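Local atomic coordinates of macrophage migration inhibitory factor-like protein (Entamoeba histolytica, PDB entry 6CUQ), a protein that belongs to the macrophage migration inhibitory factor family, small trimeric proteins in which beta-alpha-beta units pack helices against a sheet. Residues B[14-20]-B[91-97]; B[28-33]-B[47-51]. One frame throughout, in Å; residues are numbered along the deposited sequence.

Contact 1: B[14-20]-B[91-97]; sequences ITLSADI and LEQKAGI
Leu91 O receives two backbone N-H groups where helix 80-95 ends, Ala95 N at 2.9 Å and, weakly, Ile97 N at 3.4 Å. Gly96, with its positive phi of 67°, takes the chain out of the helix, and the turn brings Ile97 to strand 11-16. In this MIF fold the helix lies over a four-stranded sheet, and here its last turn rests on the end of the strand and the loop after it mainly through apolar side chains, with no hydrogen bond crossing. Ala18 CB and Ala95 CB meet at 3.7 Å. Ile20 CG2 lies against the same methyl, 3.9 Å from Ala95 CB. Leu16, its CG held between the backbone N and the carbonyl carbon (chi1 81°), sends CD1 among Leu91, Ala95 and Ile97. The Leu16 side chain lies nearly perpendicular to that of Ile97, while Ile14 and Leu91 run alongside each other head to tail, Ile14 CG2 touching Leu91 CD1 at 4.2 Å. Lys94 carries its amine away from the strand to a salt bridge with Glu27. Ile97 CD1 fits between two residues of the other segment, 4.1 Å from Leu16 CD1 and 4.0 Å from Ala18 CB.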
# COMPACT_ATOMS: atom_id res chain seq x y z
N ILE B 14 7.53 2.08 0.63
CA ILE B 14 8.09 2.71 -0.56
C ILE B 14 7.83 1.77 -1.73
O ILE B 14 8.33 0.64 -1.76
CB ILE B 14 9.59 2.99 -0.41
CG1 ILE B 14 9.82 3.87 0.83
CG2 ILE B 14 10.13 3.68 -1.67
CD1 ILE B 14 11.28 4.07 1.19
N THR B 15 7.01 2.23 -2.66
CA THR B 15 6.72 1.51 -3.89
C THR B 15 7.45 2.27 -4.99
O THR B 15 7.10 3.42 -5.28
CB THR B 15 5.21 1.45 -4.13
OG1 THR B 15 4.57 0.90 -2.97
CG2 THR B 15 4.86 0.66 -5.40
N LEU B 16 8.47 1.67 -5.58
CA LEU B 16 9.24 2.38 -6.58
C LEU B 16 9.49 1.49 -7.80
O LEU B 16 9.48 0.26 -7.71
CB LEU B 16 10.56 2.89 -6.01
CG LEU B 16 11.76 1.96 -5.88
CD1 LEU B 16 12.93 2.74 -5.28
CD2 LEU B 16 11.45 0.74 -5.05
N SER B 17 9.68 2.14 -8.94
CA SER B 17 9.78 1.44 -10.21
C SER B 17 11.14 1.61 -10.89
O SER B 17 11.24 1.51 -12.11
CB SER B 17 8.67 1.91 -11.15
OG SER B 17 9.03 3.15 -11.73
N ALA B 18 12.20 1.84 -10.13
CA ALA B 18 13.52 1.92 -10.73
C ALA B 18 14.11 0.52 -10.88
O ALA B 18 13.76 -0.40 -10.14
CB ALA B 18 14.46 2.79 -9.89
N ASP B 19 15.00 0.38 -11.85
CA ASP B 19 15.77 -0.85 -12.05
C ASP B 19 17.01 -0.78 -11.15
O ASP B 19 18.03 -0.20 -11.51
CB ASP B 19 16.12 -0.98 -13.54
CG ASP B 19 17.08 -2.13 -13.84
OD1 ASP B 19 17.04 -3.16 -13.14
OD2 ASP B 19 17.91 -1.98 -14.76
N ILE B 20 16.91 -1.36 -9.95
CA ILE B 20 17.99 -1.28 -8.96
C ILE B 20 18.29 -2.65 -8.35
O ILE B 20 17.45 -3.56 -8.34
CB ILE B 20 17.65 -0.28 -7.84
CG1 ILE B 20 16.22 -0.52 -7.36
CG2 ILE B 20 17.76 1.15 -8.34
CD1 ILE B 20 15.87 0.30 -6.15
N LEU B 91 15.84 8.83 -2.83
CA LEU B 91 15.53 8.06 -4.03
C LEU B 91 16.26 8.60 -5.25
O LEU B 91 16.57 7.85 -6.18
CB LEU B 91 14.03 8.02 -4.30
CG LEU B 91 13.24 7.23 -3.25
CD1 LEU B 91 11.87 6.87 -3.75
CD2 LEU B 91 14.00 5.99 -2.80
N GLU B 92 16.54 9.90 -5.27
CA GLU B 92 17.38 10.44 -6.33
C GLU B 92 18.80 9.90 -6.23
O GLU B 92 19.40 9.50 -7.24
CB GLU B 92 17.35 11.97 -6.29
CG GLU B 92 17.93 12.63 -7.51
CD GLU B 92 19.44 12.58 -7.55
OE1 GLU B 92 20.07 12.76 -6.48
OE2 GLU B 92 20.00 12.34 -8.64
N GLN B 93 19.37 9.89 -5.02
CA GLN B 93 20.77 9.50 -4.89
C GLN B 93 20.96 8.02 -5.18
O GLN B 93 21.94 7.64 -5.83
CB GLN B 93 21.29 9.82 -3.48
CG GLN B 93 22.60 9.09 -3.17
CD GLN B 93 22.80 8.82 -1.69
OE1 GLN B 93 22.40 9.61 -0.84
NE2 GLN B 93 23.43 7.69 -1.38
N LYS B 94 20.03 7.17 -4.72
CA LYS B 94 20.19 5.73 -4.83
C LYS B 94 19.55 5.13 -6.08
O LYS B 94 20.03 4.10 -6.57
CB LYS B 94 19.59 5.03 -3.60
CG LYS B 94 20.12 5.47 -2.24
CD LYS B 94 21.51 4.90 -1.92
CE LYS B 94 21.71 4.75 -0.39
NZ LYS B 94 23.14 4.57 -0.04
N ALA B 95 18.50 5.74 -6.63
CA ALA B 95 17.77 5.13 -7.74
C ALA B 95 17.59 6.04 -8.94
O ALA B 95 16.95 5.64 -9.92
CB ALA B 95 16.39 4.63 -7.27
N GLY B 96 18.09 7.28 -8.88
CA GLY B 96 18.00 8.20 -10.00
C GLY B 96 16.60 8.66 -10.33
O GLY B 96 16.35 9.10 -11.46
N ILE B 97 15.68 8.61 -9.36
CA ILE B 97 14.30 9.01 -9.58
C ILE B 97 14.20 10.52 -9.35
O ILE B 97 14.72 11.05 -8.35
CB ILE B 97 13.35 8.23 -8.66
CG1 ILE B 97 13.57 6.72 -8.85
CG2 ILE B 97 11.92 8.61 -8.91
CD1 ILE B 97 12.69 5.85 -7.97

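Contact 2: B[28-33]-B[47-51]; sequences IAHESM and CATQV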
# COMPACT_ATOMS: atom_id res chain seq x y z
N ILE B 28 18.12 1.67 0.75
CA ILE B 28 16.96 2.56 0.80
C ILE B 28 16.14 2.30 2.07
O ILE B 28 15.79 3.24 2.79
CB ILE B 28 16.10 2.39 -0.47
CG1 ILE B 28 16.82 3.02 -1.67
CG2 ILE B 28 14.70 2.95 -0.28
CD1 ILE B 28 16.16 2.73 -3.02
N ALA B 29 15.85 1.03 2.36
CA ALA B 29 15.11 0.71 3.59
C ALA B 29 15.85 1.20 4.82
O ALA B 29 15.25 1.77 5.74
CB ALA B 29 14.87 -0.80 3.70
N HIS B 30 17.17 0.97 4.87
CA HIS B 30 17.98 1.40 6.00
C HIS B 30 17.94 2.92 6.17
O HIS B 30 17.63 3.43 7.25
CB HIS B 30 19.41 0.91 5.79
CG HIS B 30 20.38 1.40 6.83
ND1 HIS B 30 20.32 0.99 8.15
CD2 HIS B 30 21.41 2.27 6.75
CE1 HIS B 30 21.28 1.58 8.83
NE2 HIS B 30 21.96 2.36 8.01
N GLU B 31 18.23 3.66 5.10
CA GLU B 31 18.23 5.12 5.18
C GLU B 31 16.84 5.66 5.48
O GLU B 31 16.70 6.68 6.16
CB GLU B 31 18.75 5.72 3.87
CG GLU B 31 20.22 5.54 3.65
CD GLU B 31 21.05 6.17 4.75
OE1 GLU B 31 20.66 7.23 5.28
OE2 GLU B 31 22.12 5.61 5.04
N SER B 32 15.80 5.00 4.96
CA SER B 32 14.43 5.42 5.26
C SER B 32 14.16 5.37 6.75
O SER B 32 13.61 6.31 7.34
CB SER B 32 13.45 4.52 4.50
OG SER B 32 12.14 4.61 5.02
N MET B 33 14.58 4.28 7.40
CA MET B 33 14.37 4.17 8.84
C MET B 33 15.17 5.23 9.60
O MET B 33 14.65 5.83 10.55
CB MET B 33 14.72 2.77 9.30
CG MET B 33 13.68 1.73 8.90
SD MET B 33 14.12 0.06 9.40
CE MET B 33 15.52 -0.30 8.34
N CYS B 47 11.07 2.35 14.14
CA CYS B 47 10.89 2.76 12.75
C CYS B 47 11.05 1.56 11.82
O CYS B 47 11.95 0.74 12.00
CB CYS B 47 11.89 3.85 12.37
SG CYS B 47 11.78 5.34 13.39
N ALA B 48 10.18 1.47 10.82
CA ALA B 48 10.13 0.32 9.94
C ALA B 48 9.91 0.79 8.51
O ALA B 48 9.40 1.89 8.28
CB ALA B 48 9.04 -0.67 10.35
N THR B 49 10.33 -0.04 7.56
CA THR B 49 10.22 0.29 6.15
C THR B 49 10.19 -0.97 5.30
O THR B 49 10.94 -1.92 5.54
CB THR B 49 11.36 1.23 5.71
OG1 THR B 49 11.17 2.50 6.33
CG2 THR B 49 11.40 1.42 4.20
N GLN B 50 9.29 -0.97 4.31
CA GLN B 50 9.20 -1.99 3.28
C GLN B 50 9.37 -1.32 1.92
O GLN B 50 8.72 -0.30 1.64
CB GLN B 50 7.86 -2.73 3.34
CG GLN B 50 7.56 -3.37 4.68
CD GLN B 50 8.60 -4.44 5.05
OE1 GLN B 50 9.20 -5.06 4.18
NE2 GLN B 50 8.79 -4.66 6.36
N VAL B 51 10.24 -1.87 1.09
CA VAL B 51 10.52 -1.37 -0.25
C VAL B 51 9.93 -2.34 -1.26
O VAL B 51 10.28 -3.52 -1.28
CB VAL B 51 12.03 -1.19 -0.48
CG1 VAL B 51 12.27 -0.56 -1.84
CG2 VAL B 51 12.62 -0.33 0.63
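Ser32 and Thr49 join helix 22-40 to strand 48-53 within a beta-alpha-beta unit, their hydroxyls hydrogen-bonded at 2.7 Å between Ser32 OG and Thr49 OG1. Ser32 OG stands opposite its own backbone N (chi1 163°), which places it against Thr49 OG1; it also bonds Tyr87 OH of helix 80-95. Thr49 chi1 of -69° sets OG1 beside the backbone N and CG2 anti to it, which lays CG2 against Ala29 CA (3.8 Å). The Thr49 hydroxyl donates to Ala48 O at 2.7 Å, arriving from above the carbonyl plane at a steep C=O...O angle of 94°. Met33 runs extended as far as SD, then bends at chi3; its CG passes Thr49 OG1 and its SD rests 3.5 Å from Cys47 O. Further along the strand, Val51 CG2, beside its backbone N, reaches Ala29 CB at 3.8 Å and Ile28 CG2 at 4.0 Å. The Ile28 and Val51 side chains are nearly perpendicular. The edge of strand 48-53 not paired with strand 11-16 pairs antiparallel with a strand of the third subunit, and Ala29 and Met33 also pack on that chain. All eight touching residues are buried; the hydroxyls of Ser32 and Thr49 are satisfied by each other together with Tyr87 OH and Ala48 O, a polar link between helix and strand in an otherwise largely apolar layer.

In the fold
Contact 2 is nested inside the chain loop closed by contact 1; their centres are about 13 Å apart, and both involve strands of one sheet. Strands 11-16 and 48-53 run side by side in it, with a probable hydrogen bond from Ile14 N to Gln50 O at 2.9 Å. Leu16 CD2 packs on Val51 CG1 at 3.6 Å. Ile28 of helix 22-40 touches both segments of contact 1: CG2 to Ile14 CD1 of the strand, CD1 to Leu91 CD2 of helix 80-95, each 3.9 Å. Both contacts thus share one hydrophobic layer between helices and sheet, while Thr15 packs on Val52 of the second subunit and residues 48-51 pair with a strand of the third.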